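Local structure of carboxypeptidase A (Helicoverpa armigera, 1JQG) at residues N254-S265 and A361-Q372; S310-L321 and K348-L359. The protein is the zymogen of a gut metallocarboxypeptidase of the M14 family, which probably uses a zinc ion to cleave C-terminal residues from peptides. All coordinates share one frame; numbering follows the deposited sequence.

Contact 1. Residues N254-S265 and A361-Q372; sequences NRNFGMNWGTAS and AASGGASDYAMQ
Beside the zinc site of this M14 carboxypeptidase, the loop 254-265 wraps around the segment that leads into helix 366-373, and N254 meets the first turn of that helix. The amide oxygen OD1 of N254 accepts from A366 N at 3.0 Å, with an N-H...O angle of 164°; G365 is the N-cap residue. A weak water bridge also ties N254 OD1 to S367 N.

Two backbone bonds hold G364 within the loop. F257 N donates to G364 O, and G364 N donates to M259 O at 3.2 Å. G364 CA also approaches F257 O in a CA-H...O contact. A water joins M259 O to the carboxylate of D368, whose OD1 is also hydrogen-bonded to G317 N.

The ring of F257 lies flat against the helix start: CA of A366 sits 3.7 Å from the ring centroid, only 6° off its normal, in a CH-pi contact, while A366 CB covers the same face toward CZ. Y369 crosses F257 at about a right angle, CB against CB. M259, bent at both chi2 and chi3, reaches along the helix, bringing CG to 3.5 Å from D368 O and CE to Q372 NE2.

At the far end S363 OG accepts from A264 N at 2.8 Å; chi1 of 57° holds the hydroxyl between the backbone N and the carbonyl carbon. Since N254 also touches H306, a zinc ligand, its bond to A366 N probably fixes the amide's rotation and ties the metal's second shell to the positive end of the helix dipole.

Contact 2. Residues S310-L321 and K348-L359; sequences SMILYGYGNGVL and KDYIVGNIFHVL
Backbone hydrogen bonds join strands 311-314 and 351-354 side by side, running the same way with axes 4.7 Å apart and 15° between their directions. I351 N donates to S310 O, I312 N to I351 O at 2.8 Å, G353 N weakly to I312 O, and Y314 N to G353 O. The ladder ends where I355 N, in the first turn of helix 355-358, donates to Y314 O at 2.9 Å.

Apolar side chains pack on the sheet face that bears M311 and L313. M311, bent at chi3 (91°), brings SD to 3.8 Å from both V358 CG1 and L359 CD2. L313 presses CB against I355 CG1 at 3.5 Å and reaches V358 CB with CD1.

Aromatic rings meet mainly backbone. The Y314 ring has G353 O 3.4 Å above its plane, offset toward the rim, with V352 CG1 at its edge; chi1 of 61° swings the ring back over the neighbouring strand. Y350 lays a face over S310 C, and the I312 side chain crosses that of Y350 at about a right angle, with CG1 against CD2. F356 CB lies 3.4 Å from G319 CA, in the turn 316-319, and N318 O stands over its ring.

A water lies between S310 OG and K348 O and donates to the latter. With helix 325-340 between them in sequence, the two parallel strands form a beta-alpha-beta unit at one border of the mixed eight-stranded sheet of the carboxypeptidase fold.

Both segments of contact 2 fall between those of contact 1 in sequence, and the centres of the two contacts lie 14 Å apart. They meet at D368 of contact 1 and the turn of contact 2: the bond they share, between D368 OD1 and G317 N, is 2.6 Å long, while the Y316 ring packs on helix 366-373, with Y316 CE1 3.1 Å from D368 O. Both flank the active site. The N254 side chain approaches within about 5 Å of the zinc ion bound by H181, E184 and H306. That of M311 comes to about 4 Å from the side chain of E382, the predicted proton donor/acceptor.

Contact 1. Residues N254-S265 and A361-Q372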
loop_
_atom_site.group_PDB
_atom_site.type_symbol
_atom_site.label_atom_id
_atom_site.label_comp_id
_atom_site.label_asym_id
_atom_site.label_seq_id
_atom_site.Cartn_x
_atom_site.Cartn_y
_atom_site.Cartn_z
ATOM N N ASN A 254 -0.551 6.747 6.421
ATOM C CA ASN A 254 0.858 6.678 6.048
ATOM C C ASN A 254 1.549 7.990 6.337
ATOM O O ASN A 254 2.652 8.274 5.860
ATOM C CB ASN A 254 1.025 6.240 4.594
ATOM C CG ASN A 254 2.320 5.431 4.402
ATOM O OD1 ASN A 254 2.875 4.916 5.382
ATOM N ND2 ASN A 254 2.829 5.305 3.187
ATOM N N ARG A 255 0.910 8.854 7.118
ATOM C CA ARG A 255 1.462 10.135 7.524
ATOM C C ARG A 255 1.242 10.291 9.044
ATOM O O ARG A 255 1.551 11.293 9.656
ATOM C CB ARG A 255 0.848 11.305 6.797
ATOM C CG ARG A 255 0.732 11.226 5.287
ATOM C CD ARG A 255 2.056 11.625 4.649
ATOM N NE ARG A 255 1.990 11.390 3.217
ATOM C CZ ARG A 255 2.438 12.232 2.303
ATOM N NH1 ARG A 255 2.997 13.382 2.677
ATOM N NH2 ARG A 255 2.303 11.893 1.021
ATOM N N ASN A 256 0.691 9.260 9.671
ATOM C CA ASN A 256 0.388 9.241 11.086
ATOM C C ASN A 256 1.397 8.480 11.950
ATOM O O ASN A 256 1.185 8.251 13.152
ATOM C CB ASN A 256 -0.999 8.613 11.242
ATOM C CG ASN A 256 -1.660 9.015 12.556
ATOM O OD1 ASN A 256 -1.811 10.196 12.811
ATOM N ND2 ASN A 256 -2.037 7.978 13.306
ATOM N N PHE A 257 2.558 8.121 11.385
ATOM C CA PHE A 257 3.591 7.407 12.168
ATOM C C PHE A 257 4.625 8.336 12.755
ATOM O O PHE A 257 4.796 9.435 12.272
ATOM C CB PHE A 257 4.277 6.330 11.331
ATOM C CG PHE A 257 3.410 5.125 11.065
ATOM C CD1 PHE A 257 2.407 5.152 10.110
ATOM C CD2 PHE A 257 3.571 3.957 11.811
ATOM C CE1 PHE A 257 1.599 4.054 9.902
ATOM C CE2 PHE A 257 2.781 2.840 11.613
ATOM C CZ PHE A 257 1.786 2.885 10.634
ATOM N N GLY A 258 5.283 7.928 13.824
ATOM C CA GLY A 258 6.150 8.723 14.654
ATOM C C GLY A 258 7.483 9.128 14.103
ATOM O O GLY A 258 8.127 9.998 14.702
ATOM N N MET A 259 7.906 8.624 12.958
ATOM C CA MET A 259 9.180 9.028 12.353
ATOM C C MET A 259 9.041 10.352 11.629
ATOM O O MET A 259 8.519 10.462 10.518
ATOM C CB MET A 259 9.634 7.925 11.405
ATOM C CG MET A 259 11.117 7.705 11.385
ATOM S SD MET A 259 12.083 8.916 10.494
ATOM C CE MET A 259 13.518 9.044 11.552
ATOM N N ASN A 260 9.436 11.424 12.290
ATOM C CA ASN A 260 9.400 12.788 11.757
ATOM C C ASN A 260 7.993 13.273 11.404
ATOM O O ASN A 260 7.703 13.953 10.401
ATOM C CB ASN A 260 10.333 12.957 10.563
ATOM C CG ASN A 260 11.798 12.811 10.940
ATOM O OD1 ASN A 260 12.526 11.959 10.416
ATOM N ND2 ASN A 260 12.275 13.638 11.874
ATOM N N TRP A 261 7.028 12.945 12.273
ATOM C CA TRP A 261 5.632 13.259 12.009
ATOM C C TRP A 261 5.399 14.746 11.783
ATOM O O TRP A 261 5.975 15.555 12.497
ATOM C CB TRP A 261 4.771 12.733 13.169
ATOM C CG TRP A 261 3.309 13.036 12.996
ATOM C CD1 TRP A 261 2.379 12.270 12.350
ATOM C CD2 TRP A 261 2.615 14.193 13.469
ATOM N NE1 TRP A 261 1.148 12.867 12.412
ATOM C CE2 TRP A 261 1.279 14.056 13.091
ATOM C CE3 TRP A 261 3.007 15.328 14.192
ATOM C CZ2 TRP A 261 0.317 15.027 13.413
ATOM C CZ3 TRP A 261 2.037 16.269 14.514
ATOM C CH2 TRP A 261 0.691 16.124 14.112
ATOM N N GLY A 262 4.493 15.087 10.875
ATOM C CA GLY A 262 4.094 16.457 10.641
ATOM C C GLY A 262 5.034 17.346 9.854
ATOM O O GLY A 262 4.700 18.529 9.642
ATOM N N THR A 263 6.181 16.831 9.415
ATOM C CA THR A 263 7.189 17.663 8.759
ATOM C C THR A 263 6.938 17.738 7.260
ATOM O O THR A 263 7.292 18.715 6.614
ATOM C CB THR A 263 8.620 17.179 9.021
ATOM O OG1 THR A 263 8.716 15.830 8.549
ATOM C CG2 THR A 263 8.942 17.319 10.496
ATOM N N ALA A 264 6.310 16.690 6.713
ATOM C CA ALA A 264 6.055 16.681 5.264
ATOM C C ALA A 264 4.674 16.127 4.941
ATOM O O ALA A 264 4.522 15.205 4.138
ATOM C CB ALA A 264 7.169 15.930 4.550
ATOM N N SER A 265 3.640 16.745 5.487
ATOM C CA SER A 265 2.261 16.347 5.303
ATOM C C SER A 265 1.303 17.517 5.497
ATOM O O SER A 265 1.737 18.606 5.849
ATOM C CB SER A 265 1.913 15.216 6.278
ATOM O OG SER A 265 2.409 15.586 7.564
ATOM N N ALA A 361 9.160 14.438 -0.988
ATOM C CA ALA A 361 9.290 14.472 0.472
ATOM C C ALA A 361 8.027 13.954 1.146
ATOM O O ALA A 361 6.928 14.346 0.823
ATOM C CB ALA A 361 9.711 15.859 0.940
ATOM N N ALA A 362 8.200 13.081 2.116
ATOM C CA ALA A 362 7.100 12.474 2.860
ATOM C C ALA A 362 7.555 12.137 4.277
ATOM O O ALA A 362 8.691 11.763 4.507
ATOM C CB ALA A 362 6.585 11.194 2.213
ATOM N N SER A 363 6.658 12.226 5.230
ATOM C CA SER A 363 6.932 11.899 6.614
ATOM C C SER A 363 5.779 11.132 7.246
ATOM O O SER A 363 4.698 11.087 6.663
ATOM C CB SER A 363 7.187 13.165 7.443
ATOM O OG SER A 363 6.040 14.011 7.304
ATOM N N GLY A 364 6.074 10.515 8.407
ATOM C CA GLY A 364 5.003 9.755 9.069
ATOM C C GLY A 364 4.739 8.408 8.411
ATOM O O GLY A 364 3.682 7.841 8.686
ATOM N N GLY A 365 5.634 7.906 7.583
ATOM C CA GLY A 365 5.416 6.666 6.882
ATOM C C GLY A 365 5.684 5.473 7.779
ATOM O O GLY A 365 6.481 5.476 8.713
ATOM N N ALA A 366 4.978 4.390 7.504
ATOM C CA ALA A 366 5.054 3.157 8.283
ATOM C C ALA A 366 6.423 2.511 8.188
ATOM O O ALA A 366 7.058 2.197 9.195
ATOM C CB ALA A 366 3.991 2.202 7.757
ATOM N N SER A 367 6.958 2.331 6.989
ATOM C CA SER A 367 8.272 1.716 6.798
ATOM C C SER A 367 9.405 2.502 7.462
ATOM O O SER A 367 10.351 1.891 7.958
ATOM C CB SER A 367 8.569 1.447 5.329
ATOM O OG SER A 367 8.638 2.588 4.505
ATOM N N ASP A 368 9.302 3.838 7.473
ATOM C CA ASP A 368 10.301 4.661 8.130
ATOM C C ASP A 368 10.334 4.465 9.650
ATOM O O ASP A 368 11.406 4.439 10.260
ATOM C CB ASP A 368 10.077 6.148 7.812
ATOM C CG ASP A 368 10.615 6.538 6.460
ATOM O OD1 ASP A 368 10.397 7.677 6.007
ATOM O OD2 ASP A 368 11.246 5.747 5.744
ATOM N N TYR A 369 9.151 4.341 10.260
ATOM C CA TYR A 369 9.030 4.167 11.679
ATOM C C TYR A 369 9.562 2.789 12.113
ATOM O O TYR A 369 10.342 2.740 13.071
ATOM C CB TYR A 369 7.595 4.380 12.184
ATOM C CG TYR A 369 7.409 4.023 13.658
ATOM C CD1 TYR A 369 7.677 4.948 14.664
ATOM C CD2 TYR A 369 6.983 2.776 14.078
ATOM C CE1 TYR A 369 7.526 4.668 16.002
ATOM C CE2 TYR A 369 6.815 2.435 15.394
ATOM C CZ TYR A 369 7.093 3.399 16.356
ATOM O OH TYR A 369 6.926 3.063 17.670
ATOM N N ALA A 370 9.188 1.769 11.386
ATOM C CA ALA A 370 9.622 0.409 11.613
ATOM C C ALA A 370 11.137 0.257 11.558
ATOM O O ALA A 370 11.693 -0.439 12.393
ATOM C CB ALA A 370 9.073 -0.496 10.493
ATOM N N MET A 371 11.742 0.963 10.610
ATOM C CA MET A 371 13.194 1.086 10.487
ATOM C C MET A 371 13.829 1.750 11.708
ATOM O O MET A 371 14.884 1.335 12.155
ATOM C CB MET A 371 13.535 1.887 9.228
ATOM C CG MET A 371 15.028 2.128 9.081
ATOM S SD MET A 371 15.688 1.375 7.586
ATOM C CE MET A 371 17.271 0.892 8.335
ATOM N N GLN A 372 13.172 2.754 12.250
ATOM C CA GLN A 372 13.671 3.510 13.395
ATOM C C GLN A 372 13.505 2.765 14.708
ATOM O O GLN A 372 14.280 2.874 15.670
ATOM C CB GLN A 372 12.939 4.849 13.481
ATOM C CG GLN A 372 13.247 5.679 14.696
ATOM C CD GLN A 372 12.278 6.814 14.944
ATOM O OE1 GLN A 372 11.083 6.616 15.172
ATOM N NE2 GLN A 372 12.750 8.060 14.926
HETATM O O HOH W 1 5.423 2.975 3.999
HETATM O O HOH W 2 9.071 9.368 8.037
#

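Contact 2. Residues S310-L321 and K348-L359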
loop_
_atom_site.group_PDB
_atom_site.type_symbol
_atom_site.label_atom_id
_atom_site.label_comp_id
_atom_site.label_asym_id
_atom_site.label_seq_id
_atom_site.Cartn_x
_atom_site.Cartn_y
_atom_site.Cartn_z
ATOM N N SER A 310 5.487 0.350 -9.320
ATOM C CA SER A 310 6.486 -0.634 -9.701
ATOM C C SER A 310 7.857 -0.203 -9.173
ATOM O O SER A 310 8.886 -0.102 -9.868
ATOM C CB SER A 310 6.551 -0.900 -11.200
ATOM O OG SER A 310 5.303 -1.363 -11.688
ATOM N N MET A 311 7.926 0.010 -7.875
ATOM C CA MET A 311 9.132 0.433 -7.209
ATOM C C MET A 311 9.243 -0.092 -5.797
ATOM O O MET A 311 8.250 -0.450 -5.172
ATOM C CB MET A 311 9.281 1.966 -7.120
ATOM C CG MET A 311 7.996 2.739 -6.985
ATOM S SD MET A 311 8.019 4.505 -7.286
ATOM C CE MET A 311 7.664 4.714 -8.992
ATOM N N ILE A 312 10.473 -0.281 -5.340
ATOM C CA ILE A 312 10.764 -0.652 -3.958
ATOM C C ILE A 312 11.549 0.474 -3.310
ATOM O O ILE A 312 12.632 0.712 -3.835
ATOM C CB ILE A 312 11.599 -1.952 -3.931
ATOM C CG1 ILE A 312 10.781 -3.133 -4.493
ATOM C CG2 ILE A 312 12.128 -2.395 -2.587
ATOM C CD1 ILE A 312 11.618 -4.336 -4.827
ATOM N N LEU A 313 10.942 1.192 -2.348
ATOM C CA LEU A 313 11.596 2.369 -1.746
ATOM C C LEU A 313 11.987 2.100 -0.287
ATOM O O LEU A 313 11.485 1.171 0.357
ATOM C CB LEU A 313 10.662 3.594 -1.722
ATOM C CG LEU A 313 10.078 4.006 -3.080
ATOM C CD1 LEU A 313 11.100 4.001 -4.218
ATOM C CD2 LEU A 313 8.943 3.096 -3.542
ATOM N N TYR A 314 12.869 2.939 0.181
ATOM C CA TYR A 314 13.394 2.890 1.548
ATOM C C TYR A 314 13.995 4.235 1.883
ATOM O O TYR A 314 13.873 5.201 1.124
ATOM C CB TYR A 314 14.513 1.824 1.640
ATOM C CG TYR A 314 15.716 2.143 0.712
ATOM C CD1 TYR A 314 16.697 3.063 1.115
ATOM C CD2 TYR A 314 15.838 1.518 -0.543
ATOM C CE1 TYR A 314 17.778 3.363 0.269
ATOM C CE2 TYR A 314 16.919 1.823 -1.387
ATOM C CZ TYR A 314 17.886 2.748 -0.982
ATOM O OH TYR A 314 18.927 3.059 -1.802
ATOM N N GLY A 315 14.632 4.279 3.011
ATOM C CA GLY A 315 15.354 5.476 3.431
ATOM C C GLY A 315 14.824 6.007 4.683
ATOM O O GLY A 315 15.025 5.392 5.722
ATOM N N TYR A 316 14.227 7.087 4.422
ATOM C CA TYR A 316 13.513 7.939 5.322
ATOM C C TYR A 316 12.957 9.018 4.361
ATOM O O TYR A 316 13.668 9.662 3.621
ATOM C CB TYR A 316 14.448 8.467 6.427
ATOM C CG TYR A 316 14.720 7.432 7.560
ATOM C CD1 TYR A 316 13.686 6.594 8.065
ATOM C CD2 TYR A 316 16.005 7.322 8.096
ATOM C CE1 TYR A 316 13.966 5.665 9.097
ATOM C CE2 TYR A 316 16.277 6.400 9.119
ATOM C CZ TYR A 316 15.266 5.576 9.618
ATOM O OH TYR A 316 15.556 4.688 10.613
ATOM N N GLY A 317 11.670 9.209 4.343
ATOM C CA GLY A 317 11.006 10.185 3.399
ATOM C C GLY A 317 11.738 11.549 3.302
ATOM O O GLY A 317 11.426 12.386 2.410
ATOM N N ASN A 318 12.529 12.049 4.202
ATOM C CA ASN A 318 13.086 13.385 4.304
ATOM C C ASN A 318 14.344 13.561 3.467
ATOM O O ASN A 318 14.855 14.662 3.267
ATOM C CB ASN A 318 13.424 13.756 5.757
ATOM C CG ASN A 318 14.445 12.845 6.366
ATOM O OD1 ASN A 318 14.732 11.792 5.788
ATOM N ND2 ASN A 318 14.957 13.257 7.506
ATOM N N GLY A 319 14.888 12.507 2.942
ATOM C CA GLY A 319 16.064 12.516 2.097
ATOM C C GLY A 319 17.307 11.958 2.774
ATOM O O GLY A 319 18.174 11.560 2.008
ATOM N N VAL A 320 17.394 11.983 4.090
ATOM C CA VAL A 320 18.541 11.516 4.822
ATOM C C VAL A 320 18.584 9.989 4.748
ATOM O O VAL A 320 17.558 9.323 4.938
ATOM C CB VAL A 320 18.494 11.927 6.308
ATOM C CG1 VAL A 320 19.728 11.337 6.984
ATOM C CG2 VAL A 320 18.461 13.419 6.500
ATOM N N LEU A 321 19.749 9.446 4.463
ATOM C CA LEU A 321 19.962 8.024 4.301
ATOM C C LEU A 321 20.419 7.382 5.597
ATOM O O LEU A 321 21.157 7.971 6.382
ATOM C CB LEU A 321 20.985 7.751 3.190
ATOM C CG LEU A 321 20.596 8.197 1.768
ATOM C CD1 LEU A 321 21.746 7.848 0.839
ATOM C CD2 LEU A 321 19.294 7.538 1.335
ATOM N N LYS A 348 6.423 -2.925 -16.766
ATOM C CA LYS A 348 7.789 -2.422 -16.717
ATOM C C LYS A 348 8.632 -2.915 -15.549
ATOM O O LYS A 348 8.122 -3.635 -14.697
ATOM C CB LYS A 348 7.812 -0.887 -16.697
ATOM C CG LYS A 348 7.190 -0.281 -15.448
ATOM C CD LYS A 348 7.000 1.228 -15.622
ATOM C CE LYS A 348 6.393 1.848 -14.382
ATOM N NZ LYS A 348 6.106 3.299 -14.575
ATOM N N ASP A 349 9.951 -2.695 -15.651
ATOM C CA ASP A 349 10.872 -3.205 -14.614
ATOM C C ASP A 349 10.792 -2.407 -13.320
ATOM O O ASP A 349 10.444 -1.230 -13.314
ATOM C CB ASP A 349 12.305 -3.182 -15.117
ATOM C CG ASP A 349 12.586 -4.167 -16.233
ATOM O OD1 ASP A 349 13.258 -3.734 -17.203
ATOM O OD2 ASP A 349 12.152 -5.336 -16.134
ATOM N N TYR A 350 11.134 -3.050 -12.218
ATOM C CA TYR A 350 11.077 -2.394 -10.911
ATOM C C TYR A 350 12.176 -1.370 -10.701
ATOM O O TYR A 350 13.323 -1.627 -11.023
ATOM C CB TYR A 350 11.097 -3.441 -9.784
ATOM C CG TYR A 350 9.741 -3.716 -9.185
ATOM C CD1 TYR A 350 8.769 -4.437 -9.854
ATOM C CD2 TYR A 350 9.457 -3.227 -7.918
ATOM C CE1 TYR A 350 7.521 -4.688 -9.276
ATOM C CE2 TYR A 350 8.210 -3.465 -7.333
ATOM C CZ TYR A 350 7.263 -4.196 -8.012
ATOM O OH TYR A 350 6.055 -4.418 -7.428
ATOM N N ILE A 351 11.836 -0.238 -10.124
ATOM C CA ILE A 351 12.773 0.791 -9.693
ATOM C C ILE A 351 13.131 0.602 -8.211
ATOM O O ILE A 351 12.265 0.275 -7.384
ATOM C CB ILE A 351 12.088 2.168 -9.872
ATOM C CG1 ILE A 351 11.772 2.399 -11.347
ATOM C CG2 ILE A 351 12.878 3.302 -9.230
ATOM C CD1 ILE A 351 11.008 3.683 -11.640
ATOM N N VAL A 352 14.381 0.871 -7.858
ATOM C CA VAL A 352 14.857 0.792 -6.506
ATOM C C VAL A 352 15.460 2.130 -6.074
ATOM O O VAL A 352 16.221 2.749 -6.791
ATOM C CB VAL A 352 15.894 -0.349 -6.317
ATOM C CG1 VAL A 352 16.186 -0.491 -4.811
ATOM C CG2 VAL A 352 15.362 -1.699 -6.800
ATOM N N GLY A 353 15.206 2.577 -4.867
ATOM C CA GLY A 353 15.809 3.767 -4.358
ATOM C C GLY A 353 15.180 4.377 -3.105
ATOM O O GLY A 353 14.219 3.869 -2.549
ATOM N N ASN A 354 15.754 5.496 -2.670
ATOM C CA ASN A 354 15.257 6.294 -1.568
ATOM C C ASN A 354 13.909 6.948 -1.923
ATOM O O ASN A 354 13.754 7.384 -3.058
ATOM C CB ASN A 354 16.353 7.319 -1.199
ATOM C CG ASN A 354 15.933 8.244 -0.081
ATOM O OD1 ASN A 354 15.982 7.817 1.050
ATOM N ND2 ASN A 354 15.510 9.457 -0.385
ATOM N N ILE A 355 13.029 7.082 -0.947
ATOM C CA ILE A 355 11.711 7.625 -1.039
ATOM C C ILE A 355 11.709 9.068 -1.522
ATOM O O ILE A 355 11.022 9.352 -2.493
ATOM C CB ILE A 355 10.941 7.575 0.311
ATOM C CG1 ILE A 355 10.739 6.116 0.740
ATOM C CG2 ILE A 355 9.572 8.245 0.175
ATOM C CD1 ILE A 355 10.155 5.947 2.141
ATOM N N PHE A 356 12.514 9.916 -0.874
ATOM C CA PHE A 356 12.646 11.312 -1.225
ATOM C C PHE A 356 13.193 11.484 -2.637
ATOM O O PHE A 356 12.746 12.393 -3.319
ATOM C CB PHE A 356 13.571 12.022 -0.230
ATOM C CG PHE A 356 13.779 13.488 -0.469
ATOM C CD1 PHE A 356 12.944 14.439 0.070
ATOM C CD2 PHE A 356 14.858 13.918 -1.240
ATOM C CE1 PHE A 356 13.153 15.791 -0.163
ATOM C CE2 PHE A 356 15.081 15.262 -1.498
ATOM C CZ PHE A 356 14.211 16.191 -0.963
ATOM N N HIS A 357 14.173 10.681 -3.018
ATOM C CA HIS A 357 14.860 10.767 -4.274
ATOM C C HIS A 357 13.993 10.350 -5.436
ATOM O O HIS A 357 14.027 11.027 -6.463
ATOM C CB HIS A 357 16.146 9.919 -4.282
ATOM C CG HIS A 357 17.223 10.429 -3.369
ATOM N ND1 HIS A 357 17.315 11.771 -3.002
ATOM C CD2 HIS A 357 18.259 9.800 -2.767
ATOM C CE1 HIS A 357 18.348 11.938 -2.202
ATOM N NE2 HIS A 357 18.934 10.758 -2.042
ATOM N N VAL A 358 13.269 9.246 -5.288
ATOM C CA VAL A 358 12.413 8.733 -6.367
ATOM C C VAL A 358 11.101 9.480 -6.478
ATOM O O VAL A 358 10.675 9.905 -7.549
ATOM C CB VAL A 358 12.146 7.233 -6.167
ATOM C CG1 VAL A 358 11.201 6.625 -7.192
ATOM C CG2 VAL A 358 13.500 6.495 -6.182
ATOM N N LEU A 359 10.360 9.620 -5.380
ATOM C CA LEU A 359 9.064 10.295 -5.409
ATOM C C LEU A 359 9.178 11.726 -4.923
ATOM O O LEU A 359 9.566 12.614 -5.698
ATOM C CB LEU A 359 8.000 9.537 -4.590
ATOM C CG LEU A 359 7.717 8.098 -5.062
ATOM C CD1 LEU A 359 6.758 7.367 -4.111
ATOM C CD2 LEU A 359 7.167 8.160 -6.476
HETATM O O HOH W 3 5.708 -3.300 -13.245
#